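TsrE (PDB 7CWW) probably acts as a cyclase in biosynthesis of the thiopeptide antibiotic thiostrepton. Local coordinates at residues G107-E110 / N111-E115; L225-E228 / W229-L233; E32-L36 / G37-S41. All blocks are in the same frame, centred on the assembly; numbering follows the deposited sequence.

Contact 1 (G107-E110 / N111-E115)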
# COMPACT_ATOMS: atom_id res chain seq x y z
N GLY A 107 1.75 6.09 -16.55
CA GLY A 107 0.46 6.72 -16.82
C GLY A 107 -0.69 6.07 -16.06
O GLY A 107 -1.55 6.76 -15.51
N LEU A 108 -0.70 4.74 -15.99
CA LEU A 108 -1.75 4.06 -15.24
C LEU A 108 -1.67 4.40 -13.75
O LEU A 108 -2.69 4.67 -13.12
CB LEU A 108 -1.67 2.55 -15.45
CG LEU A 108 -2.91 1.72 -15.08
CD1 LEU A 108 -4.11 2.09 -15.94
CD2 LEU A 108 -2.61 0.23 -15.25
N ALA A 109 -0.46 4.40 -13.17
CA ALA A 109 -0.33 4.75 -11.76
C ALA A 109 -0.80 6.18 -11.50
O ALA A 109 -1.52 6.43 -10.52
CB ALA A 109 1.13 4.59 -11.29
N GLU A 110 -0.41 7.13 -12.36
CA GLU A 110 -0.83 8.51 -12.15
C GLU A 110 -2.34 8.65 -12.33
O GLU A 110 -2.98 9.43 -11.62
CB GLU A 110 -0.07 9.43 -13.10
CG GLU A 110 1.43 9.49 -12.77
CD GLU A 110 2.14 10.62 -13.51
OE1 GLU A 110 1.59 11.12 -14.51
OE2 GLU A 110 3.25 11.01 -13.08
N ASN A 111 -2.91 7.88 -13.27
CA ASN A 111 -4.36 7.81 -13.40
C ASN A 111 -4.99 7.32 -12.11
O ASN A 111 -5.99 7.88 -11.64
CB ASN A 111 -4.76 6.88 -14.55
CG ASN A 111 -4.71 7.56 -15.90
OD1 ASN A 111 -4.70 8.78 -16.01
ND2 ASN A 111 -4.71 6.75 -16.96
N PHE A 112 -4.45 6.24 -11.55
CA PHE A 112 -5.02 5.68 -10.33
C PHE A 112 -4.95 6.69 -9.18
O PHE A 112 -5.94 6.89 -8.45
CB PHE A 112 -4.28 4.39 -9.95
CG PHE A 112 -4.91 3.67 -8.80
CD1 PHE A 112 -6.10 2.96 -8.97
CD2 PHE A 112 -4.35 3.73 -7.52
CE1 PHE A 112 -6.71 2.31 -7.91
CE2 PHE A 112 -4.94 3.08 -6.44
CZ PHE A 112 -6.13 2.37 -6.64
N TRP A 113 -3.80 7.33 -9.00
CA TRP A 113 -3.63 8.30 -7.92
C TRP A 113 -4.59 9.48 -8.09
O TRP A 113 -5.19 9.95 -7.12
CB TRP A 113 -2.18 8.79 -7.89
CG TRP A 113 -1.21 7.76 -7.33
CD1 TRP A 113 -1.49 6.78 -6.42
CD2 TRP A 113 0.17 7.60 -7.68
NE1 TRP A 113 -0.36 6.03 -6.17
CE2 TRP A 113 0.68 6.52 -6.93
CE3 TRP A 113 1.04 8.28 -8.54
CZ2 TRP A 113 2.01 6.10 -7.02
CZ3 TRP A 113 2.35 7.86 -8.64
CH2 TRP A 113 2.83 6.79 -7.87
N THR A 114 -4.74 9.98 -9.33
CA THR A 114 -5.67 11.08 -9.59
C THR A 114 -7.09 10.66 -9.23
O THR A 114 -7.81 11.38 -8.53
CB THR A 114 -5.59 11.48 -11.07
OG1 THR A 114 -4.25 11.88 -11.38
CG2 THR A 114 -6.55 12.63 -11.41
N GLU A 115 -7.51 9.48 -9.69
CA GLU A 115 -8.90 9.09 -9.47
C GLU A 115 -9.19 8.73 -8.02
O GLU A 115 -10.35 8.79 -7.61
CB GLU A 115 -9.25 7.92 -10.39
CG GLU A 115 -9.19 8.31 -11.85
CD GLU A 115 -9.83 7.28 -12.76
OE1 GLU A 115 -9.71 6.06 -12.47
OE2 GLU A 115 -10.44 7.69 -13.76
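Glu110 and Thr114 meet one turn apart near the start of the alpha-helix 106-127. Glu110 O accepts two bonds, from Thr114 N at 2.9 Å and from Thr114 OG1 at 2.8 Å. The two donors come from opposite faces of the carbonyl plane. The hydroxyl sits beside its own backbone N (chi1 -58°), which turns it back toward the preceding turn. The Glu110 side chain runs extended beyond CG, with CG 4.4 Å from Trp113 CE3. Its OE2 turns to Tyr93 OH, in a weak hydrogen bond, and to Arg58, in a long, weak ion pair. Asn111 N donates to Gly107 O at 2.8 Å. The Asn111 side chain folds back alongside that same oxygen. Asn111 ND2 lies 3.5 Å from Gly107 O, but the angle is too poor for a hydrogen bond. Ala109 O accepts from Trp113 N at 2.9 Å. The same oxygen lies over one face of the Trp113 indole, 3.3 Å above the ring plane and toward the rim. Trp322 meets this indole edge-to-face, and Phe43 also meets it, the planes inclined. Ala109 reaches the outer ring by its methyl, with CB 4.4 Å from Trp113 CZ3.

Contact 2 (L225-E228 / W229-L233)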
# COMPACT_ATOMS: atom_id res chain seq x y z
N LEU A 225 -16.07 3.70 2.85
CA LEU A 225 -14.74 4.08 2.38
C LEU A 225 -14.01 2.88 1.79
O LEU A 225 -13.33 3.00 0.76
CB LEU A 225 -13.94 4.70 3.52
CG LEU A 225 -14.41 6.08 4.00
CD1 LEU A 225 -13.64 6.55 5.24
CD2 LEU A 225 -14.28 7.08 2.86
N ALA A 226 -14.11 1.72 2.44
CA ALA A 226 -13.47 0.53 1.90
C ALA A 226 -14.09 0.16 0.57
O ALA A 226 -13.38 -0.20 -0.38
CB ALA A 226 -13.58 -0.64 2.88
N ARG A 227 -15.42 0.25 0.48
CA ARG A 227 -16.11 -0.09 -0.75
C ARG A 227 -15.59 0.73 -1.92
O ARG A 227 -15.31 0.19 -2.99
CB ARG A 227 -17.61 0.12 -0.57
CG ARG A 227 -18.47 -0.46 -1.69
CD ARG A 227 -19.96 -0.17 -1.43
NE ARG A 227 -20.78 -0.46 -2.61
CZ ARG A 227 -21.92 0.16 -2.90
NH1 ARG A 227 -22.39 1.12 -2.11
NH2 ARG A 227 -22.60 -0.18 -3.99
N GLU A 228 -15.45 2.04 -1.72
CA GLU A 228 -14.97 2.91 -2.80
C GLU A 228 -13.54 2.54 -3.18
O GLU A 228 -13.21 2.49 -4.37
CB GLU A 228 -15.06 4.38 -2.38
CG GLU A 228 -14.68 5.41 -3.46
CD GLU A 228 -15.73 5.50 -4.58
OE1 GLU A 228 -16.83 4.94 -4.43
OE2 GLU A 228 -15.44 6.15 -5.61
N TRP A 229 -12.69 2.27 -2.19
CA TRP A 229 -11.34 1.79 -2.49
C TRP A 229 -11.40 0.51 -3.32
O TRP A 229 -10.71 0.40 -4.35
CB TRP A 229 -10.55 1.53 -1.21
CG TRP A 229 -9.33 0.69 -1.48
CD1 TRP A 229 -9.17 -0.64 -1.22
CD2 TRP A 229 -8.09 1.14 -2.07
NE1 TRP A 229 -7.90 -1.05 -1.62
CE2 TRP A 229 -7.23 0.02 -2.15
CE3 TRP A 229 -7.64 2.37 -2.57
CZ2 TRP A 229 -5.93 0.10 -2.68
CZ3 TRP A 229 -6.35 2.44 -3.10
CH2 TRP A 229 -5.51 1.31 -3.14
N LEU A 230 -12.21 -0.47 -2.89
CA LEU A 230 -12.22 -1.77 -3.55
C LEU A 230 -12.69 -1.67 -4.99
O LEU A 230 -12.08 -2.26 -5.89
CB LEU A 230 -13.11 -2.77 -2.79
CG LEU A 230 -12.58 -3.06 -1.38
CD1 LEU A 230 -13.70 -3.58 -0.48
CD2 LEU A 230 -11.37 -4.00 -1.41
N VAL A 231 -13.79 -0.93 -5.24
CA VAL A 231 -14.34 -0.91 -6.59
C VAL A 231 -13.36 -0.20 -7.54
O VAL A 231 -13.19 -0.62 -8.69
CB VAL A 231 -15.75 -0.27 -6.63
CG1 VAL A 231 -16.73 -1.09 -5.78
CG2 VAL A 231 -15.73 1.17 -6.15
N ARG A 232 -12.70 0.85 -7.07
CA ARG A 232 -11.73 1.54 -7.92
C ARG A 232 -10.52 0.66 -8.22
O ARG A 232 -10.11 0.53 -9.37
CB ARG A 232 -11.33 2.86 -7.27
CG ARG A 232 -12.48 3.84 -7.25
CD ARG A 232 -12.01 5.27 -7.18
NE ARG A 232 -13.16 6.17 -7.17
CZ ARG A 232 -13.60 6.84 -8.23
NH1 ARG A 232 -12.99 6.72 -9.40
NH2 ARG A 232 -14.67 7.62 -8.11
N LEU A 233 -9.94 0.03 -7.19
CA LEU A 233 -8.81 -0.86 -7.46
C LEU A 233 -9.24 -2.00 -8.37
O LEU A 233 -8.52 -2.36 -9.31
CB LEU A 233 -8.22 -1.41 -6.16
CG LEU A 233 -6.96 -2.27 -6.30
CD1 LEU A 233 -5.74 -1.49 -6.88
CD2 LEU A 233 -6.59 -2.91 -4.94
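Leu225 O accepts from Trp229 N, the first of four successive alpha-helical bonds in helix 224-245. The next two run from Leu230 N to Ala226 O at 2.8 Å and from Val231 N to Arg227 O at 2.9 Å. The fourth, from Arg232 N to Glu228 O, is longer at 3.2 Å. The chain is continuous, so each contact here spans about one helical turn.

Glu228 and Arg232 also form a salt bridge between their side chains. Glu228 CG is anti to the backbone N, and the chain then bends at chi2 (71°). This swings the carboxylate along the helix to Arg232. Arg232 is extended from CG to NE. Glu228 OE2 takes NE at 2.8 Å and, weakly, NH2 of Arg232 at 3.0 Å. One oxygen therefore serves both donors. NE meets OE2 on the anti side, out of the carboxylate plane, and the two flat groups are turned 59° apart.

Apolar groups also press on the helix carbonyls. Leu230 CG lies 3.1 Å from Ala226 O. Val231 CG2 lies 3.3 Å from Arg227 O and is also close to Glu228 O. The Arg227 side chain turns elsewhere, and its NE bonds to Glu218 O. Trp229 faces the interior, where NE1 bonds to Thr145 OG1 and the ring stacks with His323. The Trp229 side chain is about 7 Å from the bound polyether. The arrangement is that of an amphipathic helix, buried through Trp229 and Leu230 and carrying an i to i+4 Glu-Arg salt bridge on another side.

Contact 3 (E32-L36 / G37-S41)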
# COMPACT_ATOMS: atom_id res chain seq x y z
N GLU A 32 -10.62 23.78 -7.15
CA GLU A 32 -11.15 24.97 -7.82
C GLU A 32 -10.49 25.18 -9.17
O GLU A 32 -11.17 25.42 -10.18
CB GLU A 32 -10.97 26.21 -6.94
CG GLU A 32 -11.48 27.49 -7.61
CD GLU A 32 -11.15 28.74 -6.82
OE1 GLU A 32 -10.08 28.78 -6.17
OE2 GLU A 32 -11.95 29.70 -6.86
N SER A 33 -9.16 25.11 -9.21
CA SER A 33 -8.43 25.31 -10.46
C SER A 33 -8.86 24.30 -11.53
O SER A 33 -8.93 24.63 -12.72
CB SER A 33 -6.93 25.21 -10.21
OG SER A 33 -6.20 25.51 -11.38
N VAL A 34 -9.15 23.06 -11.11
CA VAL A 34 -9.63 22.05 -12.06
C VAL A 34 -11.03 22.41 -12.54
O VAL A 34 -11.32 22.35 -13.74
CB VAL A 34 -9.59 20.65 -11.41
CG1 VAL A 34 -10.52 19.70 -12.15
CG2 VAL A 34 -8.16 20.09 -11.37
N GLU A 35 -11.92 22.77 -11.62
CA GLU A 35 -13.29 23.13 -12.01
C GLU A 35 -13.30 24.31 -12.97
O GLU A 35 -14.17 24.39 -13.84
CB GLU A 35 -14.13 23.45 -10.78
CG GLU A 35 -14.43 22.24 -9.91
CD GLU A 35 -14.94 22.62 -8.53
OE1 GLU A 35 -14.86 21.78 -7.61
OE2 GLU A 35 -15.42 23.76 -8.37
N LEU A 36 -12.33 25.22 -12.86
CA LEU A 36 -12.26 26.36 -13.76
C LEU A 36 -11.51 26.06 -15.05
O LEU A 36 -11.50 26.89 -15.95
CB LEU A 36 -11.61 27.56 -13.05
CG LEU A 36 -12.42 28.07 -11.86
CD1 LEU A 36 -11.69 29.19 -11.10
CD2 LEU A 36 -13.79 28.54 -12.32
N GLY A 37 -10.88 24.89 -15.16
CA GLY A 37 -10.14 24.58 -16.37
C GLY A 37 -8.75 25.18 -16.41
O GLY A 37 -8.07 25.09 -17.44
N GLU A 38 -8.32 25.80 -15.31
CA GLU A 38 -6.96 26.31 -15.20
C GLU A 38 -5.96 25.16 -15.05
O GLU A 38 -4.81 25.27 -15.48
CB GLU A 38 -6.90 27.27 -14.01
CG GLU A 38 -5.57 27.96 -13.78
CD GLU A 38 -5.56 28.73 -12.48
OE1 GLU A 38 -5.98 28.17 -11.44
OE2 GLU A 38 -5.14 29.91 -12.49
N THR A 39 -6.39 24.06 -14.45
CA THR A 39 -5.59 22.86 -14.25
C THR A 39 -6.38 21.68 -14.80
O THR A 39 -7.60 21.64 -14.67
CB THR A 39 -5.26 22.67 -12.76
OG1 THR A 39 -4.40 23.74 -12.33
CG2 THR A 39 -4.56 21.33 -12.49
N ASP A 40 -5.68 20.73 -15.44
CA ASP A 40 -6.37 19.58 -16.01
C ASP A 40 -6.78 18.58 -14.94
O ASP A 40 -7.94 18.17 -14.87
CB ASP A 40 -5.48 18.90 -17.05
CG ASP A 40 -5.29 19.74 -18.30
OD1 ASP A 40 -6.30 20.20 -18.88
OD2 ASP A 40 -4.13 19.96 -18.69
N SER A 41 -5.83 18.18 -14.09
CA SER A 41 -6.08 17.23 -13.02
C SER A 41 -4.93 17.37 -12.04
O SER A 41 -3.91 18.01 -12.34
CB SER A 41 -6.18 15.79 -13.56
OG SER A 41 -4.97 15.42 -14.22
O HOH W 1 -10.00 21.09 -15.78
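The carboxylate of Glu38 is met at OE1 by the Ser33 hydroxyl, on the anti lone pair, away from OE2. Ser33 OG donates to Glu38 OE1 over 2.7 Å. The other oxygen, OE2, forms a salt bridge with Arg69, so both ends of the carboxylate are engaged. This link lies across a Schellman motif that closes the C-terminal end of helix 15-35 and leads into strand 39-49.

Gly37 leaves the helix with positive phi (82°). A CB at these angles would be jammed against the carbonyl oxygen of Leu36, which explains the glycine. Two bonds run back into the last turn. Gly37 N donates to Val34 O at 2.9 Å. Glu38 N donates to Ser33 O at 2.9 Å, but this bond is weak. Ser33 O also takes Thr39 N at 3.1 Å, with the donor well above the carbonyl plane.

Ser33 OG is anti to its backbone N (chi1 -175°), which points it across the turn. Besides donating to Glu38, it accepts from Thr39 OG1 at 2.7 Å. This buried hydroxyl is thus satisfied both as donor and as acceptor. Val66 of helix 65-78 packs against Ser33, Glu38 and Thr39.

Val34 lies alongside the outgoing chain. Its CG2 branch meets the methyl of Thr39 and the backbone of Ser41. Val34 CA makes a nearly straight CH...O contact of 3.3 Å with Thr39 O. A water then bridges the two backbones, donating to Val34 O and to Thr39 O, each at 2.7 Å.

Along the chain contact 3 comes first, then contact 1, then contact 2. All three belong to the part of the chain related to the C-terminal region of lantibiotic dehydratases. Contact 3 joins helix 15-35 to an outermost strand of the small antiparallel sheet. Contacts 1 and 2 lie on helices 106-127 and 224-245, with centres about 15 Å apart. These helices meet where Phe112 CZ comes within 3.5 Å of Trp229 CZ3. Contact 1 also touches contact 3, through Thr114 CG2 and Ser41 CB, their centres about 17 Å apart. Contacts 2 and 3 do not touch; their nearest atoms are about 12 Å apart. Helix 106-127 thus packs between the sheet and the helices near the bound polyether.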